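Local coordinates for LPXTG cell wall anchor domain-containing protein (Lactobacillus rhamnosus, PDB 7CBS), which serves as the basal pilin of the SpaCBA pilus, probably joining the sortase-assembled fibre to the bacterial cell wall, at residues V66-Y71 with G117-G122; D76-V81 with G86-A91; V90-L95 with V153-S158. One frame throughout, in Å; residues are numbered along the deposited sequence.

Contact 1 of 3, residues V66-Y71 with G117-G122; sequences VTFTVY and GEAYFG
Phe-121 reaches from strand 118-122 toward Phe-68 and Val-70 of strand 67-71. Its CB starts the side chain off toward the facing strand, and a chi1 of -62°, with CG beside the backbone N, carries the ring past Val-70, which covers one face, until CZ reaches the backbone oxygen of Phe-68. On the valine's flank CD1 lies 3.4 Å from Val-70 CG1, and CE1 is 3.9 Å from Val-70 CB; the valine approaches from the opposite direction, and its CG1 branch does the closest touching. At the tip, CZ meets Phe-68 O at 3.5 Å. That oxygen lies in the ring plane at the edge, where the weakly positive aromatic hydrogens suit a carbonyl. The two strands run roughly parallel, their axes 8.4 Å apart at closest. Each pairs with strand 131-141 of the curled mixed sheet of the pilin N-terminal domain, but they face one another through side chains, and the ring spans much of the gap between them. Phe-137 of strand 131-141 adds an edge-to-face partner for Phe-121. Two residues earlier, small Ala-119 suits the closer approach, where its CB lies 4.5 Å from CD1 of Phe-68, whose ring turns off toward Leu-33 on strand 28-34.

Contact 2 of 3, residues D76-V81 with G86-A91; sequences DFWQLV and GAIEVA
Ala-91 puts its methyl into a shallow hollow on helix 74-84 formed by Phe-77, Leu-80 and Val-81. The CB of Ala-91 is 3.5 Å from Val-81 CG2 and 3.8 Å from Phe-77 CE1, with Leu-80 CB a little farther off at 4.3 Å. A single methyl suits this place because it lets the second helix come close to the first. One turn earlier Ile-88 supplies a larger bump with two ends. Its CD1 settles 3.7 Å from Val-81 CG1 and also meets Trp-78, at the edge of the indole, whereas CG2 turns to Phe-77, 4.0 Å from CZ, the two side chains crossing at about a right angle. The forked shape of Val-81 serves both bumps, CG1 mainly against Ile-88 CD1, CG2 against Ala-91 and also near Ile-88 CD1, and CG2 lies over one face of the Phe-77 ring. Phe-77, at chi1 -175° with CG beside the carbonyl carbon, swings its ring toward Ile-88 and Ala-91, where strand 152-155 touches it too.

The arrangement is a helical hairpin with a very short connection. Gly-86 N donates to Val-81 O (2.9 Å), a bond spanning five residues that closes the end of the first helix, and the positive phi of Gly-86, readily adopted by glycine, turns the chain toward Ala-87, the N-cap of the second. The one hydrogen bond across the two segments thus lies at the turn, while the side-chain contacts of the seam are apolar, which implies that burial of apolar surface and fit of shape hold the helices together.

Contact 3 of 3, residues V90-L95 with V153-S158; sequences VAQTTL and VVVMSS
Gln-92 NE2 donates to the backbone oxygen of Val-153, 2.8 Å from NE2 to O, with an angle of 153° at the hydrogen. The acceptor lies close to the plane of the glutamine amide, as a trigonal N-H requires, while seen from the carbonyl the donor is tilted modestly from its plane. Glutamine suits this place because its long chain can span the distance from helix to strand: beyond CG it is extended (chi2 -175°), carrying the amide across to the strand's backbone. On the way CG runs past Val-153 CG1 at 4.1 Å, so the apolar part of the chain packs beside the valine while its end bonds the same residue's oxygen. NE2 also lies beside Val-155 CG2, at 4.3 Å.

Val-153 points its side chain at the helix and is the most deeply engaged residue. Its CG2 branch reaches Leu-95 CB at 3.6 Å and lies 3.5 Å from Gln-92 O; that oxygen is bonded in turn by Ser-96 OG. A beta-branched residue suits a strand and presents two methyls, CG1 against Gln-92 and CG2 against both Leu-95 and Gln-92 O. Leu-95 is buried, and its bulky apolar chain suits a position facing the strand.

Within the helix, Val-90 O takes two donors from opposite faces of its plane, Thr-94 N and Thr-94 OG1, the latter at 2.9 Å.

The contact is a helix laid against a strand of the sheet, with a glutamine tied to main chain. Helix 90-95 runs obliquely antiparallel to strand 153-155, at 143°, with the axes 8.5 Å apart at closest. The strand bonds strand 131-141 through Val-154 and Tyr-135, and helix 74-84 meets both sides, Phe-77 touching Leu-95 and Val-155.

Contact 1 is the most enclosed of the three, all its touching residues being buried, and it joins two strands with no hydrogen bond between them, by apolar side chains and one ring-edge contact to a backbone oxygen. Contacts 2 and 3 lie on the other side of the chain's centre and are only partly buried. They share Val-90 and Ala-91 on helix 88-95: contact 2 ties that helix to helix 74-84, contact 3 to strand 152-155, and they touch where Leu-80 CD1 lies 3.7 Å from Leu-95 CD2. Hydrogen bonds across the segments appear only in these two, one backbone, one side-chain. Helix 74-84 directly follows strand 67-72, connecting contact 2 to contact 1.

Contact 1 of 3, residues V66-Y71 with G117-G122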
loop_
_atom_site.group_PDB
_atom_site.type_symbol
_atom_site.label_atom_id
_atom_site.label_comp_id
_atom_site.label_asym_id
_atom_site.label_seq_id
_atom_site.Cartn_x
_atom_site.Cartn_y
_atom_site.Cartn_z
ATOM N N VAL A 66 7.068 13.159 16.196
ATOM C CA VAL A 66 7.726 11.998 16.874
ATOM C C VAL A 66 8.294 11.067 15.796
ATOM O O VAL A 66 7.495 10.564 14.976
ATOM C CB VAL A 66 6.747 11.251 17.802
ATOM C CG1 VAL A 66 7.442 10.152 18.590
ATOM C CG2 VAL A 66 6.026 12.204 18.744
ATOM N N THR A 67 9.615 10.845 15.812
ATOM C CA THR A 67 10.361 10.063 14.791
ATOM C C THR A 67 10.315 8.574 15.150
ATOM O O THR A 67 10.924 8.184 16.171
ATOM C CB THR A 67 11.816 10.534 14.664
ATOM O OG1 THR A 67 11.826 11.946 14.454
ATOM C CG2 THR A 67 12.556 9.858 13.529
ATOM N N PHE A 68 9.610 7.782 14.337
ATOM C CA PHE A 68 9.633 6.302 14.351
ATOM C C PHE A 68 10.546 5.821 13.220
ATOM O O PHE A 68 10.468 6.374 12.108
ATOM C CB PHE A 68 8.216 5.733 14.241
ATOM C CG PHE A 68 7.429 5.803 15.526
ATOM C CD1 PHE A 68 6.740 6.955 15.876
ATOM C CD2 PHE A 68 7.396 4.725 16.400
ATOM C CE1 PHE A 68 6.027 7.021 17.064
ATOM C CE2 PHE A 68 6.673 4.792 17.581
ATOM C CZ PHE A 68 5.985 5.937 17.908
ATOM N N THR A 69 11.390 4.829 13.521
ATOM C CA THR A 69 12.344 4.173 12.591
ATOM C C THR A 69 11.935 2.703 12.461
ATOM O O THR A 69 11.675 2.076 13.508
ATOM C CB THR A 69 13.786 4.347 13.092
ATOM O OG1 THR A 69 14.010 5.737 13.332
ATOM C CG2 THR A 69 14.833 3.822 12.130
ATOM N N VAL A 70 11.874 2.187 11.229
ATOM C CA VAL A 70 11.492 0.775 10.920
ATOM C C VAL A 70 12.747 0.032 10.444
ATOM O O VAL A 70 13.462 0.571 9.575
ATOM C CB VAL A 70 10.336 0.689 9.900
ATOM C CG1 VAL A 70 10.660 1.370 8.573
ATOM C CG2 VAL A 70 9.895 -0.750 9.665
ATOM N N TYR A 71 13.015 -1.141 11.028
ATOM C CA TYR A 71 14.176 -2.019 10.723
ATOM C C TYR A 71 13.677 -3.377 10.228
ATOM O O TYR A 71 12.657 -3.856 10.745
ATOM C CB TYR A 71 15.045 -2.241 11.964
ATOM C CG TYR A 71 15.514 -0.991 12.663
ATOM C CD1 TYR A 71 14.699 -0.332 13.569
ATOM C CD2 TYR A 71 16.780 -0.480 12.437
ATOM C CE1 TYR A 71 15.125 0.817 14.217
ATOM C CE2 TYR A 71 17.226 0.657 13.090
ATOM C CZ TYR A 71 16.393 1.313 13.980
ATOM O OH TYR A 71 16.818 2.441 14.620
ATOM N N GLY A 117 -1.422 12.132 14.479
ATOM C CA GLY A 117 -0.308 11.402 15.119
ATOM C C GLY A 117 0.097 10.172 14.327
ATOM O O GLY A 117 0.447 9.164 14.964
ATOM N N GLU A 118 0.066 10.261 12.992
ATOM C CA GLU A 118 0.295 9.128 12.053
ATOM C C GLU A 118 1.727 9.179 11.512
ATOM O O GLU A 118 2.150 10.259 11.057
ATOM C CB GLU A 118 -0.684 9.200 10.879
ATOM C CG GLU A 118 -2.029 8.559 11.149
ATOM C CD GLU A 118 -3.100 8.939 10.140
ATOM O OE1 GLU A 118 -3.264 10.151 9.908
ATOM O OE2 GLU A 118 -3.772 8.035 9.589
ATOM N N ALA A 119 2.432 8.043 11.553
ATOM C CA ALA A 119 3.736 7.808 10.891
ATOM C C ALA A 119 3.532 6.771 9.783
ATOM O O ALA A 119 3.343 5.582 10.119
ATOM C CB ALA A 119 4.756 7.352 11.903
ATOM N N TYR A 120 3.559 7.214 8.521
ATOM C CA TYR A 120 3.208 6.409 7.323
ATOM C C TYR A 120 4.465 5.730 6.770
ATOM O O TYR A 120 5.439 6.435 6.440
ATOM C CB TYR A 120 2.539 7.292 6.266
ATOM C CG TYR A 120 2.227 6.587 4.971
ATOM C CD1 TYR A 120 3.191 6.451 3.982
ATOM C CD2 TYR A 120 0.971 6.048 4.731
ATOM C CE1 TYR A 120 2.919 5.792 2.794
ATOM C CE2 TYR A 120 0.680 5.382 3.549
ATOM C CZ TYR A 120 1.658 5.265 2.573
ATOM O OH TYR A 120 1.389 4.628 1.396
ATOM N N PHE A 121 4.429 4.397 6.672
ATOM C CA PHE A 121 5.477 3.547 6.048
ATOM C C PHE A 121 4.858 2.783 4.876
ATOM O O PHE A 121 4.280 1.701 5.105
ATOM C CB PHE A 121 6.074 2.580 7.070
ATOM C CG PHE A 121 6.773 3.235 8.234
ATOM C CD1 PHE A 121 8.102 3.615 8.140
ATOM C CD2 PHE A 121 6.105 3.459 9.427
ATOM C CE1 PHE A 121 8.751 4.193 9.216
ATOM C CE2 PHE A 121 6.756 4.042 10.503
ATOM C CZ PHE A 121 8.076 4.413 10.393
ATOM N N GLY A 122 4.967 3.343 3.669
ATOM C CA GLY A 122 4.379 2.784 2.440
ATOM C C GLY A 122 5.317 1.799 1.767
ATOM O O GLY A 122 6.545 1.993 1.868
#

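Contact 2 of 3, residues D76-V81 with G86-A91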
loop_
_atom_site.group_PDB
_atom_site.type_symbol
_atom_site.label_atom_id
_atom_site.label_comp_id
_atom_site.label_asym_id
_atom_site.label_seq_id
_atom_site.Cartn_x
_atom_site.Cartn_y
_atom_site.Cartn_z
ATOM N N ASP A 76 17.208 -12.492 11.752
ATOM C CA ASP A 76 17.396 -12.652 13.220
ATOM C C ASP A 76 16.124 -13.252 13.826
ATOM O O ASP A 76 16.249 -14.148 14.682
ATOM C CB ASP A 76 17.761 -11.328 13.899
ATOM C CG ASP A 76 19.167 -10.844 13.582
ATOM O OD1 ASP A 76 20.006 -11.691 13.221
ATOM O OD2 ASP A 76 19.415 -9.622 13.692
ATOM N N PHE A 77 14.952 -12.790 13.385
ATOM C CA PHE A 77 13.634 -13.234 13.913
ATOM C C PHE A 77 13.475 -14.744 13.701
ATOM O O PHE A 77 13.210 -15.438 14.692
ATOM C CB PHE A 77 12.467 -12.463 13.287
ATOM C CG PHE A 77 11.130 -12.823 13.889
ATOM C CD1 PHE A 77 10.696 -12.224 15.062
ATOM C CD2 PHE A 77 10.329 -13.801 13.318
ATOM C CE1 PHE A 77 9.481 -12.573 15.636
ATOM C CE2 PHE A 77 9.115 -14.150 13.890
ATOM C CZ PHE A 77 8.690 -13.533 15.052
ATOM N N TRP A 78 13.630 -15.230 12.468
ATOM C CA TRP A 78 13.394 -16.660 12.115
ATOM C C TRP A 78 14.499 -17.549 12.698
ATOM O O TRP A 78 14.224 -18.731 12.942
ATOM C CB TRP A 78 13.262 -16.852 10.600
ATOM C CG TRP A 78 12.053 -16.174 10.041
ATOM C CD1 TRP A 78 12.009 -15.270 9.020
ATOM C CD2 TRP A 78 10.702 -16.317 10.514
ATOM N NE1 TRP A 78 10.722 -14.857 8.811
ATOM C CE2 TRP A 78 9.900 -15.480 9.714
ATOM C CE3 TRP A 78 10.093 -17.077 11.523
ATOM C CZ2 TRP A 78 8.522 -15.378 9.897
ATOM C CZ3 TRP A 78 8.732 -16.975 11.701
ATOM C CH2 TRP A 78 7.960 -16.130 10.903
ATOM N N GLN A 79 15.691 -16.985 12.906
ATOM C CA GLN A 79 16.846 -17.668 13.543
ATOM C C GLN A 79 16.510 -17.907 15.020
ATOM O O GLN A 79 16.822 -18.998 15.522
ATOM C CB GLN A 79 18.116 -16.833 13.350
ATOM N N LEU A 80 15.873 -16.931 15.674
ATOM C CA LEU A 80 15.473 -16.979 17.108
ATOM C C LEU A 80 14.333 -17.986 17.287
ATOM O O LEU A 80 14.407 -18.809 18.223
ATOM C CB LEU A 80 15.046 -15.575 17.552
ATOM C CG LEU A 80 16.171 -14.693 18.084
ATOM C CD1 LEU A 80 15.692 -13.268 18.260
ATOM C CD2 LEU A 80 16.704 -15.246 19.392
ATOM N N VAL A 81 13.322 -17.923 16.413
ATOM C CA VAL A 81 12.122 -18.814 16.447
ATOM C C VAL A 81 12.549 -20.269 16.193
ATOM O O VAL A 81 11.987 -21.167 16.850
ATOM C CB VAL A 81 11.059 -18.339 15.437
ATOM C CG1 VAL A 81 9.972 -19.376 15.201
ATOM C CG2 VAL A 81 10.443 -17.022 15.875
ATOM N N GLY A 86 9.724 -22.595 17.976
ATOM C CA GLY A 86 8.473 -22.099 17.369
ATOM C C GLY A 86 7.694 -21.164 18.280
ATOM O O GLY A 86 6.477 -21.018 18.050
ATOM N N ALA A 87 8.357 -20.545 19.266
ATOM C CA ALA A 87 7.766 -19.551 20.193
ATOM C C ALA A 87 7.826 -18.161 19.545
ATOM O O ALA A 87 8.861 -17.476 19.693
ATOM C CB ALA A 87 8.481 -19.589 21.520
ATOM N N ILE A 88 6.749 -17.765 18.862
ATOM C CA ILE A 88 6.663 -16.519 18.035
ATOM C C ILE A 88 6.650 -15.297 18.965
ATOM O O ILE A 88 7.449 -14.370 18.731
ATOM C CB ILE A 88 5.425 -16.561 17.111
ATOM C CG1 ILE A 88 5.430 -17.790 16.197
ATOM C CG2 ILE A 88 5.288 -15.276 16.313
ATOM C CD1 ILE A 88 6.574 -17.829 15.208
ATOM N N GLU A 89 5.775 -15.314 19.975
ATOM C CA GLU A 89 5.598 -14.237 20.989
ATOM C C GLU A 89 6.934 -13.971 21.698
ATOM O O GLU A 89 7.285 -12.794 21.867
ATOM C CB GLU A 89 4.538 -14.617 22.032
ATOM C CG GLU A 89 3.451 -15.571 21.549
ATOM C CD GLU A 89 3.797 -17.054 21.558
ATOM O OE1 GLU A 89 4.203 -17.577 22.625
ATOM O OE2 GLU A 89 3.666 -17.687 20.492
ATOM N N VAL A 90 7.637 -15.032 22.103
ATOM C CA VAL A 90 8.937 -14.974 22.839
ATOM C C VAL A 90 9.962 -14.234 21.972
ATOM O O VAL A 90 10.718 -13.416 22.529
ATOM C CB VAL A 90 9.427 -16.383 23.232
ATOM C CG1 VAL A 90 10.854 -16.367 23.768
ATOM C CG2 VAL A 90 8.496 -17.037 24.243
ATOM N N ALA A 91 9.973 -14.498 20.663
ATOM C CA ALA A 91 10.908 -13.904 19.677
ATOM C C ALA A 91 10.528 -12.442 19.405
ATOM O O ALA A 91 11.444 -11.610 19.216
ATOM C CB ALA A 91 10.903 -14.723 18.407
#

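Contact 3 of 3, residues V90-L95 with V153-S158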
loop_
_atom_site.group_PDB
_atom_site.type_symbol
_atom_site.label_atom_id
_atom_site.label_comp_id
_atom_site.label_asym_id
_atom_site.label_seq_id
_atom_site.Cartn_x
_atom_site.Cartn_y
_atom_site.Cartn_z
ATOM N N VAL A 90 7.637 -15.032 22.103
ATOM C CA VAL A 90 8.937 -14.974 22.839
ATOM C C VAL A 90 9.962 -14.234 21.972
ATOM O O VAL A 90 10.718 -13.416 22.529
ATOM C CB VAL A 90 9.427 -16.383 23.232
ATOM C CG1 VAL A 90 10.854 -16.367 23.768
ATOM C CG2 VAL A 90 8.496 -17.037 24.243
ATOM N N ALA A 91 9.973 -14.498 20.663
ATOM C CA ALA A 91 10.908 -13.904 19.677
ATOM C C ALA A 91 10.528 -12.442 19.405
ATOM O O ALA A 91 11.444 -11.610 19.216
ATOM C CB ALA A 91 10.903 -14.723 18.407
ATOM N N GLN A 92 9.226 -12.139 19.378
ATOM C CA GLN A 92 8.699 -10.754 19.248
ATOM C C GLN A 92 9.173 -9.926 20.446
ATOM O O GLN A 92 9.594 -8.779 20.232
ATOM C CB GLN A 92 7.171 -10.747 19.169
ATOM C CG GLN A 92 6.634 -11.091 17.789
ATOM C CD GLN A 92 5.134 -10.958 17.735
ATOM O OE1 GLN A 92 4.401 -11.732 18.344
ATOM N NE2 GLN A 92 4.662 -9.964 16.996
ATOM N N THR A 93 9.098 -10.492 21.653
ATOM C CA THR A 93 9.468 -9.833 22.936
ATOM C C THR A 93 10.988 -9.640 23.006
ATOM O O THR A 93 11.412 -8.575 23.476
ATOM C CB THR A 93 8.954 -10.639 24.136
ATOM O OG1 THR A 93 7.527 -10.620 24.073
ATOM C CG2 THR A 93 9.418 -10.087 25.466
ATOM N N THR A 94 11.767 -10.634 22.569
ATOM C CA THR A 94 13.256 -10.611 22.580
ATOM C C THR A 94 13.762 -9.505 21.643
ATOM O O THR A 94 14.655 -8.739 22.066
ATOM C CB THR A 94 13.832 -11.987 22.224
ATOM O OG1 THR A 94 13.462 -12.898 23.261
ATOM C CG2 THR A 94 15.338 -11.982 22.078
ATOM N N LEU A 95 13.209 -9.415 20.429
ATOM C CA LEU A 95 13.629 -8.424 19.399
ATOM C C LEU A 95 13.032 -7.041 19.697
ATOM O O LEU A 95 13.458 -6.075 19.041
ATOM C CB LEU A 95 13.198 -8.910 18.010
ATOM C CG LEU A 95 14.073 -9.980 17.361
ATOM C CD1 LEU A 95 13.725 -10.099 15.889
ATOM C CD2 LEU A 95 15.557 -9.675 17.540
ATOM N N VAL A 153 7.588 -5.418 17.168
ATOM C CA VAL A 153 8.061 -6.393 16.145
ATOM C C VAL A 153 6.826 -6.974 15.453
ATOM O O VAL A 153 6.051 -7.674 16.125
ATOM C CB VAL A 153 8.941 -7.492 16.772
ATOM C CG1 VAL A 153 9.239 -8.595 15.772
ATOM C CG2 VAL A 153 10.237 -6.921 17.340
ATOM N N VAL A 154 6.657 -6.673 14.166
ATOM C CA VAL A 154 5.466 -7.054 13.352
ATOM C C VAL A 154 5.888 -8.135 12.355
ATOM O O VAL A 154 6.879 -7.908 11.622
ATOM C CB VAL A 154 4.866 -5.834 12.629
ATOM C CG1 VAL A 154 3.592 -6.192 11.873
ATOM C CG2 VAL A 154 4.629 -4.681 13.589
ATOM N N VAL A 155 5.156 -9.248 12.330
ATOM C CA VAL A 155 5.384 -10.391 11.403
ATOM C C VAL A 155 4.372 -10.292 10.257
ATOM O O VAL A 155 3.170 -10.118 10.535
ATOM C CB VAL A 155 5.274 -11.735 12.149
ATOM C CG1 VAL A 155 5.565 -12.908 11.228
ATOM C CG2 VAL A 155 6.185 -11.771 13.376
ATOM N N MET A 156 4.847 -10.389 9.016
ATOM C CA MET A 156 3.991 -10.400 7.804
ATOM C C MET A 156 3.382 -11.797 7.658
ATOM O O MET A 156 3.867 -12.585 6.824
ATOM C CB MET A 156 4.797 -9.998 6.563
ATOM C CG MET A 156 5.341 -8.580 6.648
ATOM S SD MET A 156 4.028 -7.329 6.744
ATOM C CE MET A 156 4.580 -6.351 8.147
ATOM N N SER A 157 2.375 -12.084 8.485
ATOM C CA SER A 157 1.722 -13.412 8.650
ATOM C C SER A 157 0.975 -13.813 7.367
ATOM O O SER A 157 0.921 -13.002 6.426
ATOM C CB SER A 157 0.803 -13.407 9.843
ATOM O OG SER A 157 -0.060 -12.284 9.801
ATOM N N SER A 158 0.429 -15.028 7.352
ATOM C CA SER A 158 -0.286 -15.653 6.201
ATOM C C SER A 158 -1.325 -14.687 5.617
ATOM O O SER A 158 -1.335 -14.521 4.386
ATOM C CB SER A 158 -0.906 -16.980 6.589
ATOM O OG SER A 158 -2.328 -16.984 6.494
#